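Long-range contacts in ribonuclease H (Uncultured organism, PDB 3U3G), which probably cleaves the RNA strand of RNA/DNA hybrids: residues I4-D9 / V72-D77; I81-Q86 / F116-R121. One frame throughout, in Å; residues are numbered along the deposited sequence.

Interaction 1 of 2, residues I4-D9 / V72-D77; sequences IIIYTD and VEVRMD
Arg-75 lies alongside Tyr-7 on the central parallel strand pair of the RNase H fold, strands 3-12 and 71-76 of its mixed five-stranded sheet. The two side chains point the same way, but the guanidinium stands at 84° to the ring; Arg-75 CD rests 3.6 Å from Tyr-7 CE2, and NH1 gives the hydroxyl only a weak, bent hydrogen bond. With its chain extended from CG to NE, Arg-75 also passes Ile-5, whose CG2 sits 3.5 Å above one face of the guanidinium, toward its rim. Glu-73 fixes that plane from the edge: Arg-75 NE donates to the anti side of Glu-73 OE2 at 2.7 Å, a salt bridge along one strand.

Ile-4, Ile-6, Val-72 and Val-74 occupy the other face, where Ile-6 CD1 reaches Val-72 CG1 at 3.8 Å and Leu-60 of helix 45-60 packs on Ile-6. Between the faces runs a parallel ladder, straightest where Arg-75 N meets Ile-6 O (2.7 Å, 176°). At the C-terminal ends Asn-124 ND2 hydrogen-bonds to Asp-77 OD1 and to Thr-8 O, and a water bridges two carboxylates, donating to Asp-9 OD2 at 2.9 Å and to Asp-77 OD2 at 2.8 Å.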
loop_
_atom_site.group_PDB
_atom_site.type_symbol
_atom_site.label_atom_id
_atom_site.label_comp_id
_atom_site.label_asym_id
_atom_site.label_seq_id
_atom_site.Cartn_x
_atom_site.Cartn_y
_atom_site.Cartn_z
ATOM N N ILE A 4 -7.965 12.127 -0.814
ATOM C CA ILE A 4 -7.908 10.773 -0.300
ATOM C C ILE A 4 -6.463 10.456 0.064
ATOM O O ILE A 4 -5.563 10.597 -0.766
ATOM C CB ILE A 4 -8.439 9.765 -1.337
ATOM C CG1 ILE A 4 -9.940 9.980 -1.559
ATOM C CG2 ILE A 4 -8.178 8.333 -0.875
ATOM C CD1 ILE A 4 -10.531 9.123 -2.704
ATOM N N ILE A 5 -6.236 10.172 1.341
ATOM C CA ILE A 5 -4.903 9.860 1.844
ATOM C C ILE A 5 -4.839 8.383 2.200
ATOM O O ILE A 5 -5.667 7.879 2.971
ATOM C CB ILE A 5 -4.556 10.705 3.101
ATOM C CG1 ILE A 5 -4.618 12.199 2.766
ATOM C CG2 ILE A 5 -3.157 10.338 3.617
ATOM C CD1 ILE A 5 -4.621 13.088 3.984
ATOM N N ILE A 6 -3.875 7.683 1.615
ATOM C CA ILE A 6 -3.736 6.243 1.774
ATOM C C ILE A 6 -2.434 5.958 2.512
ATOM O O ILE A 6 -1.421 6.606 2.238
ATOM C CB ILE A 6 -3.686 5.548 0.398
ATOM C CG1 ILE A 6 -4.966 5.811 -0.402
ATOM C CG2 ILE A 6 -3.473 4.048 0.566
ATOM C CD1 ILE A 6 -4.902 5.346 -1.848
ATOM N N TYR A 7 -2.481 5.093 3.523
ATOM C CA TYR A 7 -1.273 4.537 4.138
ATOM C C TYR A 7 -1.237 3.053 3.820
ATOM O O TYR A 7 -2.251 2.359 3.973
ATOM C CB TYR A 7 -1.313 4.674 5.665
ATOM C CG TYR A 7 -1.513 6.085 6.163
ATOM C CD1 TYR A 7 -2.745 6.723 6.024
ATOM C CD2 TYR A 7 -0.435 6.827 6.636
ATOM C CE1 TYR A 7 -2.940 8.023 6.490
ATOM C CE2 TYR A 7 -0.618 8.131 7.089
ATOM C CZ TYR A 7 -1.850 8.734 6.962
ATOM O OH TYR A 7 -2.027 10.061 7.348
ATOM N N THR A 8 -0.083 2.548 3.420
ATOM C CA THR A 8 0.033 1.110 3.209
ATOM C C THR A 8 1.205 0.530 3.960
ATOM O O THR A 8 2.194 1.223 4.213
ATOM C CB THR A 8 0.155 0.719 1.719
ATOM O OG1 THR A 8 1.417 1.166 1.203
ATOM C CG2 THR A 8 -0.979 1.330 0.888
ATOM N N ASP A 9 1.098 -0.745 4.296
ATOM C CA ASP A 9 2.224 -1.506 4.818
ATOM C C ASP A 9 2.004 -2.978 4.478
ATOM O O ASP A 9 0.867 -3.437 4.292
ATOM C CB ASP A 9 2.337 -1.319 6.343
ATOM C CG ASP A 9 3.715 -1.686 6.895
ATOM O OD1 ASP A 9 4.679 -1.841 6.118
ATOM O OD2 ASP A 9 3.834 -1.805 8.135
ATOM N N VAL A 72 -5.176 12.190 -4.710
ATOM C CA VAL A 72 -4.857 10.979 -3.949
ATOM C C VAL A 72 -3.366 10.964 -3.597
ATOM O O VAL A 72 -2.507 11.162 -4.464
ATOM C CB VAL A 72 -5.199 9.705 -4.760
ATOM C CG1 VAL A 72 -4.929 8.471 -3.931
ATOM C CG2 VAL A 72 -6.652 9.732 -5.211
ATOM N N GLU A 73 -3.063 10.620 -2.358
ATOM C CA GLU A 73 -1.688 10.558 -1.886
ATOM C C GLU A 73 -1.505 9.233 -1.154
ATOM O O GLU A 73 -2.355 8.856 -0.338
ATOM C CB GLU A 73 -1.439 11.738 -0.941
ATOM C CG GLU A 73 -0.100 11.769 -0.236
ATOM C CD GLU A 73 0.109 13.080 0.488
ATOM O OE1 GLU A 73 0.052 14.137 -0.169
ATOM O OE2 GLU A 73 0.460 13.049 1.676
ATOM N N VAL A 74 -0.392 8.552 -1.425
ATOM C CA VAL A 74 -0.037 7.313 -0.730
ATOM C C VAL A 74 1.193 7.552 0.129
ATOM O O VAL A 74 2.206 8.063 -0.366
ATOM C CB VAL A 74 0.273 6.178 -1.728
ATOM C CG1 VAL A 74 0.848 4.970 -0.980
ATOM C CG2 VAL A 74 -0.966 5.786 -2.493
ATOM N N ARG A 75 1.040 7.327 1.429
ATOM C CA ARG A 75 2.101 7.488 2.416
ATOM C C ARG A 75 2.661 6.140 2.835
ATOM O O ARG A 75 1.913 5.209 3.138
ATOM C CB ARG A 75 1.566 8.232 3.640
ATOM C CG ARG A 75 1.115 9.638 3.282
ATOM C CD ARG A 75 0.461 10.378 4.436
ATOM N NE ARG A 75 0.083 11.729 4.013
ATOM C CZ ARG A 75 -0.477 12.634 4.809
ATOM N NH1 ARG A 75 -0.730 12.337 6.074
ATOM N NH2 ARG A 75 -0.863 13.803 4.304
ATOM N N MET A 76 3.981 6.011 2.774
ATOM C CA MET A 76 4.651 4.764 3.112
ATOM C C MET A 76 5.837 5.087 3.992
ATOM O O MET A 76 6.517 6.088 3.770
ATOM C CB MET A 76 5.176 4.106 1.841
ATOM C CG MET A 76 4.109 3.821 0.807
ATOM S SD MET A 76 4.789 3.104 -0.695
ATOM C CE MET A 76 4.442 1.367 -0.450
ATOM N N ASP A 77 6.171 4.178 4.901
ATOM C CA ASP A 77 7.340 4.389 5.736
ATOM C C ASP A 77 8.621 3.750 5.203
ATOM O O ASP A 77 9.691 3.938 5.787
ATOM C CB ASP A 77 7.070 4.031 7.210
ATOM C CG ASP A 77 6.874 2.536 7.443
ATOM O OD1 ASP A 77 6.092 1.931 6.690
ATOM O OD2 ASP A 77 7.157 2.084 8.581
HETATM O O HOH W 1 4.953 1.373 4.017
HETATM O O HOH W 2 5.309 0.206 9.548
#

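Interaction 2 of 2, residues I81-Q86 / F116-R121; sequences IVRQMQ and FVHIPR
Met-85 sets its CB almost squarely over the ring of Phe-116, 3.6 Å from the centroid and 8° off the ring normal, a CH-pi contact over the face. The methionine chain then bends at chi2 (-62°) and again at chi3, taking SD obliquely off the ring at 5.1 Å from the centroid in a Met-aromatic contact, while Phe-100 and Ile-103 of helix 94-110 touch the same side chain. Phe-116 CG, anti to the carbonyl carbon and beside the backbone N (chi1 -67°), carries the ring toward the helix and under Met-85 CB. With only an alanine here, Met-85 CB is likely to lose the ring face beneath it, and a gap to open between helix and strand.

Val-82 fills the next position with both methyls: CG1 lies 4.0 Å from Phe-116 CB, and CG2 lies 3.9 Å from His-118 CA. Polar links run through water at the border. Arg-83 NH1 donates a hydrogen bond to Gln-86 OE1 at 3.0 Å; the oxygen lies in the guanidinium plane, while the donor is tilted from the carbonyl plane. That NH1 also donates to a water which accepts from His-118 N, and a second water accepts from both Gln-86 NE2 and Phe-116 N. Glu-79 takes Arg-83 NH2 in a salt bridge. Residues 81-85, in the helix following strand 71-76, thus run roughly antiparallel to residues 116-118 of the edge strand, the layered alpha/beta packing of the RNase H fold.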
loop_
_atom_site.group_PDB
_atom_site.type_symbol
_atom_site.label_atom_id
_atom_site.label_comp_id
_atom_site.label_asym_id
_atom_site.label_seq_id
_atom_site.Cartn_x
_atom_site.Cartn_y
_atom_site.Cartn_z
ATOM N N ILE A 81 10.952 2.183 -1.170
ATOM C CA ILE A 81 9.815 1.847 -2.014
ATOM C C ILE A 81 9.168 3.106 -2.592
ATOM O O ILE A 81 8.800 3.142 -3.760
ATOM C CB ILE A 81 8.795 0.979 -1.275
ATOM C CG1 ILE A 81 9.428 -0.379 -0.961
ATOM C CG2 ILE A 81 7.558 0.784 -2.151
ATOM C CD1 ILE A 81 8.585 -1.245 -0.063
ATOM N N VAL A 82 9.147 4.182 -1.818
ATOM C CA VAL A 82 8.667 5.455 -2.358
ATOM C C VAL A 82 9.508 5.930 -3.545
ATOM O O VAL A 82 8.966 6.262 -4.601
ATOM C CB VAL A 82 8.624 6.533 -1.264
ATOM C CG1 VAL A 82 8.363 7.901 -1.876
ATOM C CG2 VAL A 82 7.545 6.204 -0.234
ATOM N N ARG A 83 10.831 5.861 -3.415
ATOM C CA ARG A 83 11.685 6.296 -4.508
ATOM C C ARG A 83 11.559 5.397 -5.729
ATOM O O ARG A 83 11.706 5.850 -6.856
ATOM C CB ARG A 83 13.142 6.420 -4.058
ATOM C CG ARG A 83 13.388 7.408 -2.911
ATOM C CD ARG A 83 12.813 8.808 -3.136
ATOM N NE ARG A 83 12.866 9.544 -1.864
ATOM C CZ ARG A 83 11.880 10.271 -1.348
ATOM N NH1 ARG A 83 10.756 10.558 -2.028
ATOM N NH2 ARG A 83 12.000 10.726 -0.111
ATOM N N GLN A 84 11.361 4.104 -5.490
ATOM C CA GLN A 84 11.114 3.157 -6.580
ATOM C C GLN A 84 9.817 3.509 -7.304
ATOM O O GLN A 84 9.791 3.635 -8.525
ATOM C CB GLN A 84 11.037 1.728 -6.034
ATOM C CG GLN A 84 12.398 1.176 -5.630
ATOM C CD GLN A 84 12.312 -0.179 -4.947
ATOM O OE1 GLN A 84 11.265 -0.575 -4.413
ATOM N NE2 GLN A 84 13.453 -0.838 -4.843
ATOM N N MET A 85 8.759 3.730 -6.528
ATOM C CA MET A 85 7.451 4.027 -7.104
ATOM C C MET A 85 7.429 5.344 -7.877
ATOM O O MET A 85 6.740 5.471 -8.884
ATOM C CB MET A 85 6.374 4.026 -6.013
ATOM C CG MET A 85 6.094 2.656 -5.398
ATOM S SD MET A 85 5.464 1.476 -6.604
ATOM C CE MET A 85 6.125 -0.054 -5.953
ATOM N N GLN A 86 8.241 6.298 -7.434
ATOM C CA GLN A 86 8.379 7.587 -8.122
ATOM C C GLN A 86 9.273 7.504 -9.336
ATOM O O GLN A 86 9.368 8.457 -10.103
ATOM C CB GLN A 86 8.962 8.614 -7.159
ATOM C CG GLN A 86 8.007 8.989 -6.063
ATOM C CD GLN A 86 8.574 10.054 -5.156
ATOM O OE1 GLN A 86 9.747 9.995 -4.753
ATOM N NE2 GLN A 86 7.769 11.084 -4.893
ATOM N N PHE A 116 3.220 9.857 -4.174
ATOM C CA PHE A 116 3.789 9.070 -3.085
ATOM C C PHE A 116 4.558 9.969 -2.120
ATOM O O PHE A 116 5.252 10.910 -2.542
ATOM C CB PHE A 116 4.743 8.011 -3.644
ATOM C CG PHE A 116 4.061 6.948 -4.459
ATOM C CD1 PHE A 116 3.675 5.755 -3.863
ATOM C CD2 PHE A 116 3.924 7.081 -5.830
ATOM C CE1 PHE A 116 3.034 4.775 -4.602
ATOM C CE2 PHE A 116 3.255 6.106 -6.571
ATOM C CZ PHE A 116 2.814 4.961 -5.944
ATOM N N VAL A 117 4.454 9.668 -0.830
ATOM C CA VAL A 117 5.105 10.451 0.208
ATOM C C VAL A 117 5.753 9.527 1.227
ATOM O O VAL A 117 5.108 8.610 1.736
ATOM C CB VAL A 117 4.091 11.350 0.945
ATOM C CG1 VAL A 117 4.737 12.037 2.137
ATOM C CG2 VAL A 117 3.517 12.389 -0.007
ATOM N N HIS A 118 7.033 9.748 1.501
ATOM C CA HIS A 118 7.752 8.985 2.516
ATOM C C HIS A 118 7.498 9.596 3.892
ATOM O O HIS A 118 7.660 10.798 4.071
ATOM C CB HIS A 118 9.255 8.967 2.207
ATOM C CG HIS A 118 10.113 8.573 3.366
ATOM N ND1 HIS A 118 9.949 7.393 4.058
ATOM C CD2 HIS A 118 11.253 9.127 3.842
ATOM C CE1 HIS A 118 10.848 7.330 5.027
ATOM N NE2 HIS A 118 11.689 8.335 4.873
ATOM N N ILE A 119 6.927 8.808 4.796
ATOM C CA ILE A 119 6.689 9.241 6.176
ATOM C C ILE A 119 7.540 8.399 7.141
ATOM O O ILE A 119 7.906 7.272 6.829
ATOM C CB ILE A 119 5.183 9.101 6.537
ATOM C CG1 ILE A 119 4.716 7.651 6.331
ATOM C CG2 ILE A 119 4.365 10.050 5.680
ATOM C CD1 ILE A 119 3.318 7.359 6.898
ATOM N N PRO A 120 7.777 8.907 8.360
ATOM C CA PRO A 120 8.428 8.135 9.429
ATOM C C PRO A 120 7.640 6.890 9.849
ATOM O O PRO A 120 6.413 6.885 9.798
ATOM C CB PRO A 120 8.483 9.131 10.596
ATOM C CG PRO A 120 8.355 10.473 9.976
ATOM C CD PRO A 120 7.514 10.299 8.750
ATOM N N ARG A 121 8.339 5.870 10.341
ATOM C CA ARG A 121 7.685 4.619 10.727
ATOM C C ARG A 121 6.626 4.805 11.814
ATOM O O ARG A 121 5.559 4.192 11.757
ATOM C CB ARG A 121 8.715 3.568 11.152
ATOM C CG ARG A 121 9.278 3.774 12.547
ATOM C CD ARG A 121 9.891 2.489 13.093
ATOM N NE ARG A 121 10.713 2.737 14.277
ATOM C CZ ARG A 121 11.923 3.288 14.243
ATOM N NH1 ARG A 121 12.470 3.619 13.082
ATOM N NH2 ARG A 121 12.586 3.507 15.370
HETATM O O HOH W 3 8.681 11.681 -0.029
HETATM O O HOH W 4 4.976 11.114 -6.414
#

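Strand 71-76 joins the two contacts: it supplies one side of interaction 1, leads in the chain to the helix of interaction 2, and is the sheet neighbour of strand 115-118. Val-74 O and Met-76 O probably accept hydrogen bonds from Val-117 N and Ile-119 N, so the backbone ladder continues from one contact into the other. Interaction 1 is buried near the middle of the sheet and relies on direct main-chain bonds between strands; interaction 2, at the surface, sets a helix on an edge strand through apolar side chains, with waters bridging its polar groups. Asp-77 also packs against Ile-119 and Arg-121, so that the two contacts meet just past the end of strand 71-76.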